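PDB 6NCX: beta-galacturonidase from Eisenbergiella tayi, which binds galacturonate and, as a family 2 glycoside hydrolase, probably cleaves terminal beta-linked uronic acid residues from glycosides. Local coordinates for residues C[150-155]-C[245-250]; C[180-185]-C[200-205]; C[187-192]-C[232-237]. One frame throughout, in Å; residues are numbered along the deposited sequence.

Overall arrangement
All three contacts lie in the immunoglobulin-like beta-sandwich, away from the galacturonate site. Contacts 2 and 3 are antiparallel pairings inside one four-stranded sheet, ordered 193-202, 182-190, 231-239, 244-251; they share strand 182-190 and their centres stand about 20 Å apart. Contact 1 joins the outermost strand 244-251 to strand 150-162 of the opposing three-stranded sheet, and its centre is about 9 Å from that of contact 3 and 16 Å from that of contact 2. Along the chain, contacts 2 and 3 alternate, and both are nested within the loop that contact 1 closes. Contact 1 thus brings together the first and last strands of the two sheets, 150-162 and 244-251.

Contact 1 of 3, residues C[150-155]-C[245-250]; sequences AYLSWI and DDIIDR
L152 meets D245 through its backbone: L152 N donates to D245 OD2 at 2.8 Å, on the anti side of the carboxylate and 35° out of its plane. D245 CG lies anti to the backbone N (chi1 -172°), a setting that carries the acid across to the other strand. Further along, I247 offers one methyl to two partners. Its CG2 is 3.5 Å from L152 CD1 and 3.8 Å from I155 CG2, so branched aliphatic residues suit this buried seam, where methyls meet between strands that do not pair by backbone bonds. L152 CG also comes within 3.3 Å of D245 OD2.

The second shell fixes the acid. D245 OD1 forms a salt bridge with R11 NE, and R11 NH2 bonds to L152 O, so the arginine ties both strands and probably offsets the buried charge. D246 points away and takes the backbone amides of K9, I10 and R11, holding the segment that carries this arginine. At the far end N366, from the TIM-barrel range, serves both I155 O and D249 OD1. With an alanine in place of D245, L152 N would probably be left without its acceptor and the R11 charge without its mate.

The two strands run nearly parallel, 15° apart with axes 6.2 Å from each other at closest approach, and belong to different sheets. They are the edge strands that meet along one side of an immunoglobulin-like beta-sandwich.

Contact 2 of 3, residues C[180-185]-C[200-205]; sequences GRLDGS and IVLEGE
G180 O lies 3.6 Å from G204 CA at the open end of a beta hairpin, strands 182-190 and 193-202, on the sandwich surface; N176 ND2 serves both G180 O and E203 O there. R181 comes next, its aliphatic part crossing the E203 carboxylate obliquely, with R181 CD 3.5 Å from E203 OE1. A bend at chi3 (69°) turns the guanidinium instead to D183, where R181 NH2 makes a salt bridge to D183 OD2 at 3.0 Å. L182 forms a hydrogen-bonded pair with L202: L182 N to L202 O spans 2.6 Å and is almost straight at 172°. These leucines suit the inward face, L202 packing on V174 and F210 of the opposing sheet. On the outer face D183 sits beside V201 in a non-hydrogen-bonded pair, and a charged residue fits this exposed position. G184 pairs with I200 through two backbone bonds, and S185 is bonded by its backbone to R238 of the next strand. I200 lies against the G184 peptide, with I200 CB 3.3 Å from G184 O and I200 CG1 4.1 Å from S185 C.

Contact 3 of 3, residues C[187-192]-C[232-237]; sequences EVEIGK and LITAVL
I233 is the hub of the apolar side, touching V188 and I190 at once across two central, neighbouring strands of the four-stranded sheet of the immunoglobulin-like sandwich. With its CG1 anti to the backbone N (chi1 178°), I233 reaches over the opposite strand: I233 CG1 is 3.9 Å from V188 CG1, which it meets obliquely, and as far from I190 CG1, beside which it lies pointing the same way. Beta-branched residues suit extended backbone, and these face inward, where I155 and F157 of the facing sheet close over I233. A235, next on the same face, contributes only a methyl, 4.2 Å from V188 CG2; a small residue fits where I155 and I247 also crowd in.

The strands run antiparallel, 169° apart. V188 with A235 and I190 with I233 are non-hydrogen-bonded pairs; E187 with V236 and E189 with T234 are hydrogen-bonded, each joined by two backbone bonds. Between these bonds V188 CA makes a CA-H...O contact of 3.2 Å to T234 O.

The face that carries E189 and T234 is more polar. E189 takes a first torsion of 57°, which sets CG between the backbone N and the carbonyl carbon, and its extended chain then runs alongside T234, with E189 CG 3.6 Å from T234 CB. The methylene part of the acid thus packs on the threonine, whose backbone serves the ladder. Beyond I190, G191 and K192 both have positive phi, in keeping with a type I' turn, a place that favours glycine. G191 N adds the last ladder bond, 2.7 Å to L232 O. K192 folds back over the turn, its NZ forming a salt bridge of 3.1 Å on the syn side of E189 OE2.

Contact 1 of 3, residues C[150-155]-C[245-250]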
loop_
_atom_site.group_PDB
_atom_site.type_symbol
_atom_site.label_atom_id
_atom_site.label_comp_id
_atom_site.label_asym_id
_atom_site.label_seq_id
_atom_site.Cartn_x
_atom_site.Cartn_y
_atom_site.Cartn_z
ATOM N N ALA C 150 -34.577 29.476 38.552
ATOM C CA ALA C 150 -34.993 29.653 37.172
ATOM C C ALA C 150 -33.748 29.840 36.323
ATOM O O ALA C 150 -32.723 30.310 36.813
ATOM C CB ALA C 150 -35.934 30.849 37.021
ATOM N N TYR C 151 -33.831 29.463 35.049
ATOM C CA TYR C 151 -32.643 29.576 34.229
ATOM C C TYR C 151 -33.005 29.958 32.801
ATOM O O TYR C 151 -34.171 29.913 32.382
ATOM C CB TYR C 151 -31.823 28.282 34.275
ATOM C CG TYR C 151 -32.434 27.137 33.530
ATOM C CD1 TYR C 151 -31.922 26.740 32.301
ATOM C CD2 TYR C 151 -33.524 26.459 34.038
ATOM C CE1 TYR C 151 -32.479 25.701 31.600
ATOM C CE2 TYR C 151 -34.087 25.409 33.341
ATOM C CZ TYR C 151 -33.552 25.035 32.124
ATOM O OH TYR C 151 -34.099 23.995 31.423
ATOM N N LEU C 152 -31.956 30.356 32.075
ATOM C CA LEU C 152 -32.033 30.777 30.683
ATOM C C LEU C 152 -31.832 29.565 29.770
ATOM O O LEU C 152 -30.750 28.963 29.745
ATOM C CB LEU C 152 -30.983 31.860 30.402
ATOM C CG LEU C 152 -31.115 33.190 31.154
ATOM C CD1 LEU C 152 -30.032 34.165 30.766
ATOM C CD2 LEU C 152 -32.475 33.816 30.922
ATOM N N SER C 153 -32.869 29.225 29.004
ATOM C CA SER C 153 -32.828 28.036 28.161
ATOM C C SER C 153 -32.074 28.296 26.864
ATOM O O SER C 153 -31.241 27.483 26.454
ATOM C CB SER C 153 -34.249 27.556 27.878
ATOM O OG SER C 153 -34.258 26.175 27.573
ATOM N N TRP C 154 -32.336 29.433 26.218
ATOM C CA TRP C 154 -31.614 29.801 25.007
ATOM C C TRP C 154 -31.788 31.287 24.730
ATOM O O TRP C 154 -32.700 31.939 25.247
ATOM C CB TRP C 154 -32.063 28.976 23.780
ATOM C CG TRP C 154 -33.554 28.866 23.522
ATOM C CD1 TRP C 154 -34.366 27.805 23.830
ATOM C CD2 TRP C 154 -34.394 29.837 22.867
ATOM N NE1 TRP C 154 -35.663 28.061 23.419
ATOM C CE2 TRP C 154 -35.705 29.297 22.821
ATOM C CE3 TRP C 154 -34.168 31.111 22.324
ATOM C CZ2 TRP C 154 -36.788 29.994 22.252
ATOM C CZ3 TRP C 154 -35.237 31.796 21.757
ATOM C CH2 TRP C 154 -36.534 31.235 21.725
ATOM N N ILE C 155 -30.884 31.815 23.907
ATOM C CA ILE C 155 -30.986 33.172 23.392
ATOM C C ILE C 155 -30.754 33.135 21.882
ATOM O O ILE C 155 -29.874 32.415 21.393
ATOM C CB ILE C 155 -29.999 34.127 24.102
ATOM C CG1 ILE C 155 -30.133 35.555 23.560
ATOM C CG2 ILE C 155 -28.566 33.603 24.008
ATOM C CD1 ILE C 155 -29.400 36.599 24.382
ATOM N N ASP C 245 -28.537 34.138 36.950
ATOM C CA ASP C 245 -28.197 33.203 35.893
ATOM C C ASP C 245 -27.610 33.987 34.724
ATOM O O ASP C 245 -27.671 35.218 34.683
ATOM C CB ASP C 245 -29.430 32.393 35.479
ATOM C CG ASP C 245 -29.091 31.282 34.522
ATOM O OD1 ASP C 245 -28.209 30.463 34.869
ATOM O OD2 ASP C 245 -29.694 31.252 33.420
ATOM N N ASP C 246 -27.023 33.266 33.772
ATOM C CA ASP C 246 -26.562 33.900 32.552
ATOM C C ASP C 246 -26.568 32.893 31.418
ATOM O O ASP C 246 -26.676 31.681 31.624
ATOM C CB ASP C 246 -25.163 34.507 32.706
ATOM C CG ASP C 246 -24.065 33.453 32.836
ATOM O OD1 ASP C 246 -24.349 32.307 33.255
ATOM O OD2 ASP C 246 -22.896 33.791 32.541
ATOM N N ILE C 247 -26.467 33.425 30.207
ATOM C CA ILE C 247 -26.247 32.636 29.008
ATOM C C ILE C 247 -25.383 33.497 28.106
ATOM O O ILE C 247 -25.640 34.695 27.949
ATOM C CB ILE C 247 -27.576 32.198 28.343
ATOM C CG1 ILE C 247 -27.338 31.208 27.204
ATOM C CG2 ILE C 247 -28.322 33.369 27.774
ATOM C CD1 ILE C 247 -26.528 30.010 27.592
ATOM N N ILE C 248 -24.305 32.911 27.589
ATOM C CA ILE C 248 -23.375 33.595 26.699
ATOM C C ILE C 248 -23.288 32.805 25.395
ATOM O O ILE C 248 -23.101 31.583 25.412
ATOM C CB ILE C 248 -21.981 33.748 27.338
ATOM C CG1 ILE C 248 -22.088 34.253 28.775
ATOM C CG2 ILE C 248 -21.106 34.687 26.523
ATOM C CD1 ILE C 248 -20.741 34.276 29.517
ATOM N N ASP C 249 -23.421 33.507 24.272
ATOM C CA ASP C 249 -23.223 32.934 22.946
ATOM C C ASP C 249 -22.413 33.938 22.120
ATOM O O ASP C 249 -21.931 34.953 22.637
ATOM C CB ASP C 249 -24.572 32.585 22.306
ATOM C CG ASP C 249 -24.459 31.478 21.255
ATOM O OD1 ASP C 249 -25.457 30.761 21.032
ATOM O OD2 ASP C 249 -23.374 31.309 20.657
ATOM N N ARG C 250 -22.238 33.647 20.830
ATOM C CA ARG C 250 -21.498 34.514 19.918
ATOM C C ARG C 250 -22.309 34.744 18.656
ATOM O O ARG C 250 -23.017 33.848 18.182
ATOM C CB ARG C 250 -20.127 33.943 19.512
ATOM C CG ARG C 250 -19.105 33.898 20.627
ATOM C CD ARG C 250 -17.690 33.644 20.110
ATOM N NE ARG C 250 -17.664 32.514 19.190
ATOM C CZ ARG C 250 -16.564 31.880 18.804
ATOM N NH1 ARG C 250 -15.381 32.259 19.263
ATOM N NH2 ARG C 250 -16.650 30.867 17.957
#

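Contact 2 of 3, residues C[180-185]-C[200-205]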
loop_
_atom_site.group_PDB
_atom_site.type_symbol
_atom_site.label_atom_id
_atom_site.label_comp_id
_atom_site.label_asym_id
_atom_site.label_seq_id
_atom_site.Cartn_x
_atom_site.Cartn_y
_atom_site.Cartn_z
ATOM N N GLY C 180 -43.571 28.955 42.481
ATOM C CA GLY C 180 -44.086 30.294 42.641
ATOM C C GLY C 180 -43.831 31.196 41.446
ATOM O O GLY C 180 -42.987 30.921 40.597
ATOM N N ARG C 181 -44.580 32.300 41.407
ATOM C CA ARG C 181 -44.398 33.296 40.360
ATOM C C ARG C 181 -43.012 33.913 40.458
ATOM O O ARG C 181 -42.493 34.158 41.550
ATOM C CB ARG C 181 -45.457 34.398 40.459
ATOM C CG ARG C 181 -45.603 35.213 39.183
ATOM C CD ARG C 181 -46.463 36.462 39.375
ATOM N NE ARG C 181 -45.795 37.455 40.214
ATOM C CZ ARG C 181 -46.206 37.820 41.430
ATOM N NH1 ARG C 181 -47.310 37.291 41.956
ATOM N NH2 ARG C 181 -45.518 38.728 42.123
ATOM N N LEU C 182 -42.414 34.166 39.304
ATOM C CA LEU C 182 -41.087 34.754 39.223
ATOM C C LEU C 182 -41.180 36.138 38.600
ATOM O O LEU C 182 -41.819 36.311 37.553
ATOM C CB LEU C 182 -40.150 33.877 38.399
ATOM C CG LEU C 182 -38.680 34.251 38.572
ATOM C CD1 LEU C 182 -38.034 33.367 39.640
ATOM C CD2 LEU C 182 -37.956 34.160 37.240
ATOM N N ASP C 183 -40.545 37.114 39.247
ATOM C CA ASP C 183 -40.391 38.464 38.727
ATOM C C ASP C 183 -38.909 38.768 38.591
ATOM O O ASP C 183 -38.151 38.567 39.543
ATOM C CB ASP C 183 -41.034 39.483 39.659
ATOM C CG ASP C 183 -42.467 39.189 39.907
ATOM O OD1 ASP C 183 -43.277 39.430 38.998
ATOM O OD2 ASP C 183 -42.778 38.677 40.997
ATOM N N GLY C 184 -38.499 39.257 37.427
ATOM C CA GLY C 184 -37.102 39.586 37.237
ATOM C C GLY C 184 -36.875 40.311 35.934
ATOM O O GLY C 184 -37.817 40.763 35.281
ATOM N N SER C 185 -35.596 40.381 35.554
ATOM C CA SER C 185 -35.130 41.107 34.383
ATOM C C SER C 185 -34.063 40.301 33.649
ATOM O O SER C 185 -33.254 39.611 34.268
ATOM C CB SER C 185 -34.534 42.454 34.782
ATOM O OG SER C 185 -35.203 43.510 34.131
ATOM N N ILE C 200 -39.392 40.467 33.063
ATOM C CA ILE C 200 -39.751 39.056 33.103
ATOM C C ILE C 200 -40.802 38.850 34.186
ATOM O O ILE C 200 -40.550 39.136 35.363
ATOM C CB ILE C 200 -38.512 38.174 33.366
ATOM C CG1 ILE C 200 -37.444 38.411 32.289
ATOM C CG2 ILE C 200 -38.874 36.694 33.460
ATOM C CD1 ILE C 200 -37.966 38.296 30.867
ATOM N N VAL C 201 -41.973 38.347 33.791
ATOM C CA VAL C 201 -42.946 37.773 34.723
ATOM C C VAL C 201 -43.248 36.343 34.283
ATOM O O VAL C 201 -43.652 36.108 33.138
ATOM C CB VAL C 201 -44.238 38.597 34.815
ATOM C CG1 VAL C 201 -45.172 37.947 35.825
ATOM C CG2 VAL C 201 -43.926 40.058 35.196
ATOM N N LEU C 202 -43.041 35.392 35.195
ATOM C CA LEU C 202 -43.252 33.971 34.946
ATOM C C LEU C 202 -44.124 33.393 36.048
ATOM O O LEU C 202 -43.844 33.590 37.236
ATOM C CB LEU C 202 -41.924 33.199 34.894
ATOM C CG LEU C 202 -41.142 33.259 33.584
ATOM C CD1 LEU C 202 -39.931 32.363 33.671
ATOM C CD2 LEU C 202 -42.023 32.827 32.443
ATOM N N GLU C 203 -45.166 32.666 35.656
ATOM C CA GLU C 203 -45.930 31.900 36.626
ATOM C C GLU C 203 -45.114 30.688 37.088
ATOM O O GLU C 203 -43.992 30.439 36.625
ATOM C CB GLU C 203 -47.280 31.501 36.031
ATOM C CG GLU C 203 -48.229 32.704 35.783
ATOM C CD GLU C 203 -48.415 33.611 37.022
ATOM O OE1 GLU C 203 -48.263 34.850 36.904
ATOM O OE2 GLU C 203 -48.715 33.088 38.120
ATOM N N GLY C 204 -45.673 29.934 38.035
ATOM C CA GLY C 204 -45.017 28.732 38.522
ATOM C C GLY C 204 -44.785 27.691 37.439
ATOM O O GLY C 204 -45.697 27.371 36.672
ATOM N N GLU C 205 -43.558 27.179 37.351
ATOM C CA GLU C 205 -43.184 26.104 36.427
ATOM C C GLU C 205 -43.430 26.449 34.956
ATOM O O GLU C 205 -43.547 25.552 34.125
ATOM C CB GLU C 205 -43.889 24.792 36.787
ATOM C CG GLU C 205 -43.221 24.045 37.925
ATOM C CD GLU C 205 -44.198 23.221 38.728
ATOM O OE1 GLU C 205 -44.776 22.268 38.165
ATOM O OE2 GLU C 205 -44.402 23.539 39.920
#

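Contact 3 of 3, residues C[187-192]-C[232-237]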
loop_
_atom_site.group_PDB
_atom_site.type_symbol
_atom_site.label_atom_id
_atom_site.label_comp_id
_atom_site.label_asym_id
_atom_site.label_seq_id
_atom_site.Cartn_x
_atom_site.Cartn_y
_atom_site.Cartn_z
ATOM N N GLU C 187 -31.015 41.322 31.133
ATOM C CA GLU C 187 -30.239 42.391 30.527
ATOM C C GLU C 187 -29.297 41.787 29.491
ATOM O O GLU C 187 -28.566 40.832 29.785
ATOM C CB GLU C 187 -29.463 43.162 31.594
ATOM C CG GLU C 187 -30.304 43.486 32.820
ATOM C CD GLU C 187 -29.695 44.558 33.689
ATOM O OE1 GLU C 187 -28.473 44.508 33.921
ATOM O OE2 GLU C 187 -30.436 45.457 34.139
ATOM N N VAL C 188 -29.334 42.328 28.279
ATOM C CA VAL C 188 -28.566 41.813 27.155
ATOM C C VAL C 188 -27.507 42.836 26.788
ATOM O O VAL C 188 -27.811 44.024 26.622
ATOM C CB VAL C 188 -29.464 41.506 25.945
ATOM C CG1 VAL C 188 -28.627 41.065 24.746
ATOM C CG2 VAL C 188 -30.480 40.449 26.312
ATOM N N GLU C 189 -26.268 42.372 26.670
ATOM C CA GLU C 189 -25.168 43.131 26.103
ATOM C C GLU C 189 -24.570 42.331 24.952
ATOM O O GLU C 189 -24.596 41.092 24.956
ATOM C CB GLU C 189 -24.087 43.428 27.157
ATOM C CG GLU C 189 -23.533 42.163 27.826
ATOM C CD GLU C 189 -22.247 42.408 28.610
ATOM O OE1 GLU C 189 -21.595 43.458 28.384
ATOM O OE2 GLU C 189 -21.890 41.548 29.454
ATOM N N ILE C 190 -24.048 43.048 23.958
ATOM C CA ILE C 190 -23.347 42.454 22.826
ATOM C C ILE C 190 -21.968 43.096 22.752
ATOM O O ILE C 190 -21.847 44.284 22.423
ATOM C CB ILE C 190 -24.099 42.641 21.502
ATOM C CG1 ILE C 190 -25.534 42.132 21.599
ATOM C CG2 ILE C 190 -23.371 41.919 20.391
ATOM C CD1 ILE C 190 -26.369 42.467 20.371
ATOM N N GLY C 191 -20.930 42.318 23.046
ATOM C CA GLY C 191 -19.573 42.829 22.966
ATOM C C GLY C 191 -19.277 43.978 23.907
ATOM O O GLY C 191 -18.458 44.845 23.575
ATOM N N LYS C 192 -19.918 44.005 25.077
ATOM C CA LYS C 192 -19.833 45.074 26.073
ATOM C C LYS C 192 -20.553 46.354 25.641
ATOM O O LYS C 192 -20.387 47.392 26.292
ATOM C CB LYS C 192 -18.380 45.401 26.458
ATOM C CG LYS C 192 -17.619 44.237 27.094
ATOM C CD LYS C 192 -18.370 43.678 28.305
ATOM C CE LYS C 192 -17.945 42.239 28.611
ATOM N NZ LYS C 192 -18.829 41.537 29.604
ATOM N N LEU C 232 -19.377 38.449 21.594
ATOM C CA LEU C 232 -20.074 37.750 22.665
ATOM C C LEU C 232 -21.352 38.496 23.035
ATOM O O LEU C 232 -21.332 39.702 23.314
ATOM C CB LEU C 232 -19.176 37.611 23.893
ATOM C CG LEU C 232 -17.917 36.756 23.754
ATOM C CD1 LEU C 232 -17.012 36.874 24.981
ATOM C CD2 LEU C 232 -18.296 35.326 23.552
ATOM N N ILE C 233 -22.469 37.782 23.025
ATOM C CA ILE C 233 -23.739 38.293 23.521
ATOM C C ILE C 233 -24.012 37.624 24.863
ATOM O O ILE C 233 -23.912 36.397 24.989
ATOM C CB ILE C 233 -24.885 38.056 22.518
ATOM C CG1 ILE C 233 -26.219 38.552 23.094
ATOM C CG2 ILE C 233 -24.963 36.587 22.099
ATOM C CD1 ILE C 233 -27.342 38.560 22.087
ATOM N N THR C 234 -24.317 38.437 25.870
ATOM C CA THR C 234 -24.522 37.963 27.229
ATOM C C THR C 234 -25.921 38.360 27.675
ATOM O O THR C 234 -26.316 39.518 27.524
ATOM C CB THR C 234 -23.477 38.556 28.188
ATOM O OG1 THR C 234 -22.157 38.343 27.670
ATOM C CG2 THR C 234 -23.585 37.916 29.558
ATOM N N ALA C 235 -26.669 37.404 28.209
ATOM C CA ALA C 235 -27.958 37.678 28.815
ATOM C C ALA C 235 -27.875 37.262 30.278
ATOM O O ALA C 235 -27.418 36.155 30.579
ATOM C CB ALA C 235 -29.088 36.946 28.087
ATOM N N VAL C 236 -28.275 38.163 31.175
ATOM C CA VAL C 236 -28.204 37.951 32.621
ATOM C C VAL C 236 -29.614 38.022 33.174
ATOM O O VAL C 236 -30.296 39.040 33.004
ATOM C CB VAL C 236 -27.322 38.990 33.330
ATOM C CG1 VAL C 236 -27.355 38.746 34.844
ATOM C CG2 VAL C 236 -25.894 38.982 32.760
ATOM N N LEU C 237 -30.043 36.948 33.837
ATOM C CA LEU C 237 -31.281 36.952 34.613
ATOM C C LEU C 237 -31.014 37.594 35.973
ATOM O O LEU C 237 -30.206 37.079 36.753
ATOM C CB LEU C 237 -31.799 35.527 34.780
ATOM C CG LEU C 237 -33.124 35.301 35.489
ATOM C CD1 LEU C 237 -34.265 35.990 34.756
ATOM C CD2 LEU C 237 -33.388 33.808 35.578
#